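PDB 5DLL: aminopeptidase N from Francisella tularensis subsp. tularensis, which releases N-terminal amino acids from peptides as a zinc metallopeptidase, and probably takes part in breaking down intracellular peptides during growth and nutrient starvation. Local coordinates for residues Leu700-Asp705 with Tyr734-His739; Gln724-Ala729 with Ile754-Ala759; Leu684-Asp689 with Leu717-Asp722. One frame throughout, in Å; residues are numbered along the deposited sequence.

Contact 1: Leu700-Asp705 with Tyr734-His739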
# COMPACT_ATOMS: atom_id res chain seq x y z
N LEU A 700 12.30 -23.97 19.86
CA LEU A 700 12.07 -22.57 19.50
C LEU A 700 10.68 -22.13 19.93
O LEU A 700 10.50 -21.03 20.46
CB LEU A 700 12.23 -22.36 17.99
CG LEU A 700 12.13 -20.94 17.44
CD1 LEU A 700 13.01 -19.97 18.22
CD2 LEU A 700 12.49 -20.92 15.96
N PHE A 701 9.71 -23.00 19.70
CA PHE A 701 8.34 -22.81 20.15
C PHE A 701 8.28 -22.54 21.65
O PHE A 701 7.64 -21.58 22.08
CB PHE A 701 7.50 -24.04 19.79
CG PHE A 701 6.02 -23.84 19.98
CD1 PHE A 701 5.32 -22.96 19.16
CD2 PHE A 701 5.33 -24.55 20.96
CE1 PHE A 701 3.96 -22.78 19.32
CE2 PHE A 701 3.96 -24.37 21.12
CZ PHE A 701 3.28 -23.49 20.30
N ASP A 702 8.94 -23.38 22.44
CA ASP A 702 8.90 -23.26 23.90
C ASP A 702 9.74 -22.10 24.44
O ASP A 702 9.41 -21.53 25.48
CB ASP A 702 9.37 -24.56 24.56
CG ASP A 702 8.54 -25.76 24.16
OD1 ASP A 702 7.29 -25.64 24.10
OD2 ASP A 702 9.13 -26.83 23.91
N ASN A 703 10.82 -21.76 23.74
CA ASN A 703 11.81 -20.81 24.25
C ASN A 703 11.70 -19.38 23.71
O ASN A 703 12.25 -18.46 24.31
CB ASN A 703 13.22 -21.33 23.98
CG ASN A 703 13.46 -22.70 24.57
OD1 ASN A 703 12.90 -23.05 25.61
ND2 ASN A 703 14.31 -23.49 23.91
N ALA A 704 11.01 -19.20 22.58
CA ALA A 704 10.93 -17.88 21.93
C ALA A 704 10.48 -16.79 22.90
O ALA A 704 9.57 -17.00 23.69
CB ALA A 704 9.99 -17.94 20.73
N ASP A 705 11.13 -15.63 22.83
CA ASP A 705 10.79 -14.48 23.68
C ASP A 705 10.07 -13.37 22.90
O ASP A 705 9.95 -12.24 23.38
CB ASP A 705 12.05 -13.94 24.40
CG ASP A 705 13.03 -13.24 23.46
OD1 ASP A 705 13.12 -13.62 22.27
OD2 ASP A 705 13.73 -12.31 23.92
N TYR A 734 -3.11 -21.97 21.44
CA TYR A 734 -4.39 -21.40 21.83
C TYR A 734 -4.42 -21.09 23.32
O TYR A 734 -4.84 -20.00 23.71
CB TYR A 734 -5.55 -22.34 21.48
CG TYR A 734 -6.92 -21.68 21.62
CD1 TYR A 734 -7.31 -20.67 20.74
CD2 TYR A 734 -7.82 -22.07 22.61
CE1 TYR A 734 -8.55 -20.06 20.85
CE2 TYR A 734 -9.06 -21.47 22.73
CZ TYR A 734 -9.43 -20.46 21.85
OH TYR A 734 -10.67 -19.86 21.95
N ASN A 735 -3.97 -22.04 24.14
CA ASN A 735 -3.92 -21.88 25.60
C ASN A 735 -3.22 -20.58 26.02
O ASN A 735 -3.68 -19.90 26.94
CB ASN A 735 -3.21 -23.07 26.26
CG ASN A 735 -4.01 -24.35 26.19
OD1 ASN A 735 -5.25 -24.34 26.17
ND2 ASN A 735 -3.32 -25.49 26.16
N ARG A 736 -2.13 -20.25 25.34
CA ARG A 736 -1.34 -19.07 25.66
C ARG A 736 -2.03 -17.78 25.22
O ARG A 736 -2.02 -16.79 25.95
CB ARG A 736 0.04 -19.16 25.00
CG ARG A 736 0.89 -20.33 25.46
CD ARG A 736 2.24 -20.38 24.75
NE ARG A 736 2.79 -21.74 24.66
CZ ARG A 736 4.05 -22.04 24.35
NH1 ARG A 736 4.95 -21.09 24.11
NH2 ARG A 736 4.43 -23.31 24.30
N TRP A 737 -2.63 -17.80 24.03
CA TRP A 737 -3.12 -16.58 23.39
C TRP A 737 -4.64 -16.55 23.16
O TRP A 737 -5.08 -16.15 22.09
CB TRP A 737 -2.40 -16.38 22.05
CG TRP A 737 -0.91 -16.43 22.18
CD1 TRP A 737 -0.09 -17.42 21.76
CD2 TRP A 737 -0.08 -15.43 22.78
NE1 TRP A 737 1.22 -17.11 22.05
CE2 TRP A 737 1.25 -15.89 22.68
CE3 TRP A 737 -0.32 -14.19 23.39
CZ2 TRP A 737 2.34 -15.16 23.18
CZ3 TRP A 737 0.76 -13.47 23.89
CH2 TRP A 737 2.07 -13.95 23.77
N ARG A 738 -5.42 -16.95 24.16
CA ARG A 738 -6.87 -16.76 24.14
C ARG A 738 -7.18 -15.27 24.23
O ARG A 738 -7.99 -14.74 23.48
CB ARG A 738 -7.54 -17.45 25.32
CG ARG A 738 -7.43 -18.96 25.35
CD ARG A 738 -7.79 -19.51 26.72
NE ARG A 738 -7.65 -20.97 26.78
CZ ARG A 738 -8.61 -21.85 26.49
NH1 ARG A 738 -9.83 -21.45 26.12
NH2 ARG A 738 -8.35 -23.15 26.58
N HIS A 739 -6.50 -14.62 25.17
CA HIS A 739 -6.75 -13.21 25.53
C HIS A 739 -6.44 -12.17 24.44
O HIS A 739 -6.94 -11.05 24.51
CB HIS A 739 -6.00 -12.86 26.82
CG HIS A 739 -4.57 -13.32 26.85
ND1 HIS A 739 -3.54 -12.62 26.26
CD2 HIS A 739 -4.00 -14.42 27.41
CE1 HIS A 739 -2.41 -13.27 26.44
NE2 HIS A 739 -2.66 -14.36 27.14
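F701 and D702, in the last turn of helix 691-703, meet R736, the final helical residue of helix 723-736. The backbones themselves stand well apart, the closest CA pair being D702 and R736 at 11.2 Å. Both helices end here: A704 and W737 are the first residues to leave helical phi/psi. At this spacing R736 has to reach across to the side chain and carbonyl of F701 and to D702. Its chain runs extended from CG to NE and delivers the guanidinium to the F701 side. With CG anti to its own backbone N (chi1 -169°), F701 swings its ring out toward that guanidinium. R736 NH2 approaches obliquely, 3.4 Å from F701 CE2. The ring and guanidinium planes are inclined at 46°, and R736 CZ sits 4.5 Å from the centroid of the F701 ring, 32° off the ring normal. This is an off-centre cation-pi contact, not a flat stack. Two polar interactions supplement it: R736 NH1 gives a weak hydrogen bond to F701 O (3.4 Å), and R736 NH2 forms a long salt bridge with D702 OD1 (3.7 Å). That oxygen lies at the guanidinium edge, close to its plane. One arginine thus meets a ring, a carbonyl and a carboxylate. Q710 of helix 707-717 also touches R736, while F733 and A713 pack on F701. An arginine spanning the ends of two helices that are separated in sequence by helix 707-717 is in keeping with the all-helical, ARM-repeat-like C-terminal domain of this M1 aminopeptidase.

Contact 2: Gln724-Ala729 with Ile754-Ala759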
# COMPACT_ATOMS: atom_id res chain seq x y z
N GLN A 724 -0.09 -36.00 16.33
CA GLN A 724 0.08 -35.55 17.72
C GLN A 724 0.87 -34.24 17.83
O GLN A 724 0.55 -33.39 18.66
CB GLN A 724 0.81 -36.63 18.54
CG GLN A 724 -0.05 -37.83 18.91
CD GLN A 724 -0.81 -37.64 20.22
OE1 GLN A 724 -1.05 -36.52 20.66
NE2 GLN A 724 -1.19 -38.76 20.83
N VAL A 725 1.90 -34.10 16.99
CA VAL A 725 2.76 -32.92 17.00
C VAL A 725 2.00 -31.66 16.57
O VAL A 725 2.16 -30.60 17.18
CB VAL A 725 4.00 -33.12 16.08
CG1 VAL A 725 4.74 -31.81 15.84
CG2 VAL A 725 4.94 -34.16 16.68
N ARG A 726 1.20 -31.79 15.52
CA ARG A 726 0.39 -30.67 15.02
C ARG A 726 -0.68 -30.28 16.03
O ARG A 726 -0.80 -29.11 16.38
CB ARG A 726 -0.25 -31.03 13.67
CG ARG A 726 0.77 -31.20 12.55
CD ARG A 726 0.12 -31.45 11.20
NE ARG A 726 -0.06 -32.87 10.92
CZ ARG A 726 -1.22 -33.53 10.96
NH1 ARG A 726 -2.36 -32.92 11.26
NH2 ARG A 726 -1.23 -34.83 10.68
N ASP A 727 -1.44 -31.28 16.49
CA ASP A 727 -2.55 -31.06 17.43
C ASP A 727 -2.12 -30.32 18.69
O ASP A 727 -2.80 -29.39 19.12
CB ASP A 727 -3.19 -32.40 17.83
CG ASP A 727 -4.21 -32.90 16.82
OD1 ASP A 727 -4.37 -32.27 15.74
OD2 ASP A 727 -4.87 -33.93 17.10
N ASN A 728 -1.01 -30.75 19.28
CA ASN A 728 -0.55 -30.18 20.54
C ASN A 728 -0.12 -28.72 20.40
O ASN A 728 -0.41 -27.91 21.27
CB ASN A 728 0.59 -31.01 21.13
CG ASN A 728 0.13 -32.38 21.58
OD1 ASN A 728 -1.02 -32.77 21.37
ND2 ASN A 728 1.04 -33.13 22.19
N ALA A 729 0.56 -28.41 19.30
CA ALA A 729 0.96 -27.03 19.01
C ALA A 729 -0.25 -26.12 18.80
O ALA A 729 -0.23 -24.96 19.20
CB ALA A 729 1.87 -26.98 17.79
N ILE A 754 -2.35 -25.01 6.64
CA ILE A 754 -1.75 -26.35 6.79
C ILE A 754 -1.69 -27.07 5.45
O ILE A 754 -2.69 -27.14 4.74
CB ILE A 754 -2.54 -27.23 7.78
CG1 ILE A 754 -2.34 -26.74 9.22
CG2 ILE A 754 -2.11 -28.69 7.68
CD1 ILE A 754 -3.39 -27.25 10.19
N SER A 755 -0.51 -27.59 5.11
CA SER A 755 -0.33 -28.40 3.90
C SER A 755 -0.54 -29.86 4.24
O SER A 755 0.42 -30.61 4.45
CB SER A 755 1.07 -28.19 3.33
OG SER A 755 1.22 -26.88 2.82
N HIS A 756 -1.80 -30.27 4.31
CA HIS A 756 -2.15 -31.64 4.64
C HIS A 756 -3.61 -31.92 4.27
O HIS A 756 -4.44 -31.02 4.31
CB HIS A 756 -1.93 -31.92 6.14
CG HIS A 756 -2.05 -33.36 6.51
ND1 HIS A 756 -3.00 -33.83 7.39
CD2 HIS A 756 -1.34 -34.45 6.11
CE1 HIS A 756 -2.87 -35.14 7.52
NE2 HIS A 756 -1.87 -35.54 6.75
N GLU A 757 -3.89 -33.18 3.94
CA GLU A 757 -5.24 -33.62 3.54
C GLU A 757 -6.33 -33.02 4.42
O GLU A 757 -7.33 -32.50 3.91
CB GLU A 757 -5.34 -35.15 3.60
CG GLU A 757 -4.43 -35.90 2.63
CD GLU A 757 -4.53 -37.41 2.79
OE1 GLU A 757 -5.60 -37.97 2.46
OE2 GLU A 757 -3.55 -38.03 3.24
N SER A 758 -6.12 -33.06 5.73
CA SER A 758 -7.15 -32.69 6.71
C SER A 758 -7.31 -31.18 6.94
O SER A 758 -7.95 -30.78 7.91
CB SER A 758 -6.85 -33.37 8.04
OG SER A 758 -5.67 -32.85 8.63
N ALA A 759 -6.73 -30.36 6.07
CA ALA A 759 -6.81 -28.90 6.21
C ALA A 759 -8.25 -28.40 6.18
O ALA A 759 -8.65 -27.59 7.02
CB ALA A 759 -6.00 -28.22 5.10
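R726 and H756 make this contact mainly by apposing two flat polar groups. The guanidinium lies over one face of the imidazole, with R726 NH2 3.6 Å from H756 CE1. Seen from the arginine, H756 ND1 stands 3.7 Å above the guanidinium plane, displaced toward its rim. The two planes are 37° apart, so the groups overlap at a tilt. A bend at chi3 (-91°) turns the end of R726 so that this face meets the ring. Proximity to the cationic guanidinium would be expected to disfavour protonation of H756.

Hydrogen bonding acts around this pair, with none found across the segments. S758 OG lies in the plane of the imidazole at its edge, 3.1 Å from H756 ND1, in a hydrogen bond whose donor is undetermined; it helps fix the rotation of the ring. R726 NE instead bonds to S720 O.

In van der Waals terms, S758 OG reaches R726 NH1 only at 4.2 Å. Segment 724-729 belongs to helix 723-736, whose A729 packs on F714 and L717 of helix 707-717. Residues 754-758 lie in the loop between helices 741-752 and 759-767, and a type I beta turn from H756 to A759 leads into the latter. The contact thus joins a helix to an inter-helix loop within the ARM-repeat-like domain.

Contact 3: Leu684-Asp689 with Leu717-Asp722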
# COMPACT_ATOMS: atom_id res chain seq x y z
N LEU A 684 14.43 -27.78 6.88
CA LEU A 684 14.62 -28.91 7.78
C LEU A 684 13.35 -29.76 7.94
O LEU A 684 13.43 -30.97 8.21
CB LEU A 684 15.13 -28.43 9.15
CG LEU A 684 16.51 -27.75 9.17
CD1 LEU A 684 16.80 -27.16 10.55
CD2 LEU A 684 17.62 -28.70 8.73
N MET A 685 12.19 -29.13 7.75
CA MET A 685 10.89 -29.82 7.81
C MET A 685 10.49 -30.44 6.48
O MET A 685 9.85 -31.49 6.45
CB MET A 685 9.80 -28.86 8.27
CG MET A 685 9.95 -28.42 9.72
SD MET A 685 9.68 -29.76 10.89
CE MET A 685 9.38 -28.80 12.37
N ASN A 686 10.88 -29.80 5.38
CA ASN A 686 10.69 -30.38 4.05
C ASN A 686 11.70 -31.49 3.71
O ASN A 686 11.71 -32.00 2.59
CB ASN A 686 10.72 -29.29 2.99
CG ASN A 686 9.56 -28.32 3.12
OD1 ASN A 686 9.75 -27.15 3.43
ND2 ASN A 686 8.35 -28.82 2.90
N ALA A 687 12.54 -31.86 4.67
CA ALA A 687 13.44 -33.00 4.51
C ALA A 687 12.67 -34.32 4.63
O ALA A 687 11.56 -34.35 5.17
CB ALA A 687 14.54 -32.95 5.56
N SER A 688 13.27 -35.40 4.13
CA SER A 688 12.69 -36.74 4.22
C SER A 688 12.63 -37.26 5.66
O SER A 688 11.74 -38.05 5.99
CB SER A 688 13.48 -37.73 3.35
OG SER A 688 13.35 -37.42 1.98
N ASP A 689 13.56 -36.83 6.51
CA ASP A 689 13.47 -37.06 7.95
C ASP A 689 13.26 -35.74 8.70
O ASP A 689 14.12 -34.85 8.67
CB ASP A 689 14.72 -37.78 8.46
CG ASP A 689 14.52 -38.42 9.83
OD1 ASP A 689 13.46 -38.21 10.46
OD2 ASP A 689 15.42 -39.16 10.29
N LEU A 717 6.07 -26.29 12.97
CA LEU A 717 5.51 -27.40 13.73
C LEU A 717 4.25 -27.97 13.06
O LEU A 717 3.92 -29.13 13.26
CB LEU A 717 5.20 -26.95 15.17
CG LEU A 717 5.72 -27.78 16.37
CD1 LEU A 717 7.11 -28.34 16.14
CD2 LEU A 717 5.70 -26.92 17.63
N LEU A 718 3.56 -27.14 12.28
CA LEU A 718 2.38 -27.57 11.51
C LEU A 718 2.72 -28.35 10.23
O LEU A 718 1.84 -28.99 9.64
CB LEU A 718 1.50 -26.38 11.13
CG LEU A 718 0.82 -25.59 12.25
CD1 LEU A 718 0.13 -24.37 11.67
CD2 LEU A 718 -0.17 -26.46 13.02
N LYS A 719 3.98 -28.28 9.78
CA LYS A 719 4.45 -29.08 8.65
C LYS A 719 4.80 -30.52 9.07
O LYS A 719 5.07 -31.37 8.21
CB LYS A 719 5.67 -28.44 7.98
CG LYS A 719 5.38 -27.11 7.30
CD LYS A 719 6.54 -26.67 6.41
CE LYS A 719 6.19 -25.43 5.61
NZ LYS A 719 7.19 -25.17 4.53
N SER A 720 4.81 -30.77 10.38
CA SER A 720 5.05 -32.10 10.93
C SER A 720 4.05 -33.10 10.38
O SER A 720 2.86 -32.79 10.27
CB SER A 720 4.94 -32.06 12.46
OG SER A 720 5.14 -33.35 13.03
N ASN A 721 4.53 -34.29 10.03
CA ASN A 721 3.67 -35.36 9.52
C ASN A 721 3.04 -36.20 10.63
O ASN A 721 2.20 -37.06 10.35
CB ASN A 721 4.45 -36.26 8.57
CG ASN A 721 4.97 -35.52 7.36
OD1 ASN A 721 4.33 -34.59 6.85
ND2 ASN A 721 6.14 -35.91 6.88
N ASP A 722 3.44 -35.95 11.88
CA ASP A 722 2.82 -36.61 13.02
C ASP A 722 1.60 -35.81 13.46
O ASP A 722 1.68 -34.60 13.64
CB ASP A 722 3.82 -36.73 14.18
CG ASP A 722 3.38 -37.72 15.24
OD1 ASP A 722 2.69 -38.71 14.90
OD2 ASP A 722 3.74 -37.52 16.42
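M685 and K719 bring the two segments together at their nearest CA pair, 6.5 Å apart, with CB meeting CB at 4.2 Å. From there the two side chains diverge. M685 bends at chi2 (-68°), which carries its methyl end back to L717: M685 CE lies 4.4 Å from L717 CD1, an apolar contact, and 4.2 Å from L717 N. K719 does the reverse. Its chain is extended beyond CG, and it takes NZ along to the end of the N686 side chain. The contact therefore has an apolar side at M685 and L717 and a polar, partly exposed side at N686 and K719.

Q690 ties the backbones together: its NE2 bonds to both M685 O and K719 O, and its OE1 accepts from N721 N. M685 and L717 both pack on A697 of helix 691-703, placing the junction beside the C-terminal part of helix 668-685 and the loop joining helices 707-717 and 723-736, within the ARM-repeat-like domain.

Contacts 2 and 3 are close neighbours, with centres about 11 Å apart, and they touch directly where V725 CG1 lies 3.8 Å from L717 O. Contact 1 lies farther off, its centre about 17 Å from that of contact 2 and about 20 Å from that of contact 3. F701 nevertheless touches both: F701 CZ is 4.0 Å from A729 O, and F701 CG is 3.9 Å from L717 CD2. Helix 723-736 supplies segments to contacts 1 and 2. All three contacts belong to the helical C-terminal region, away from the zinc site of H309, H313 and E332, and none contributes a residue to it.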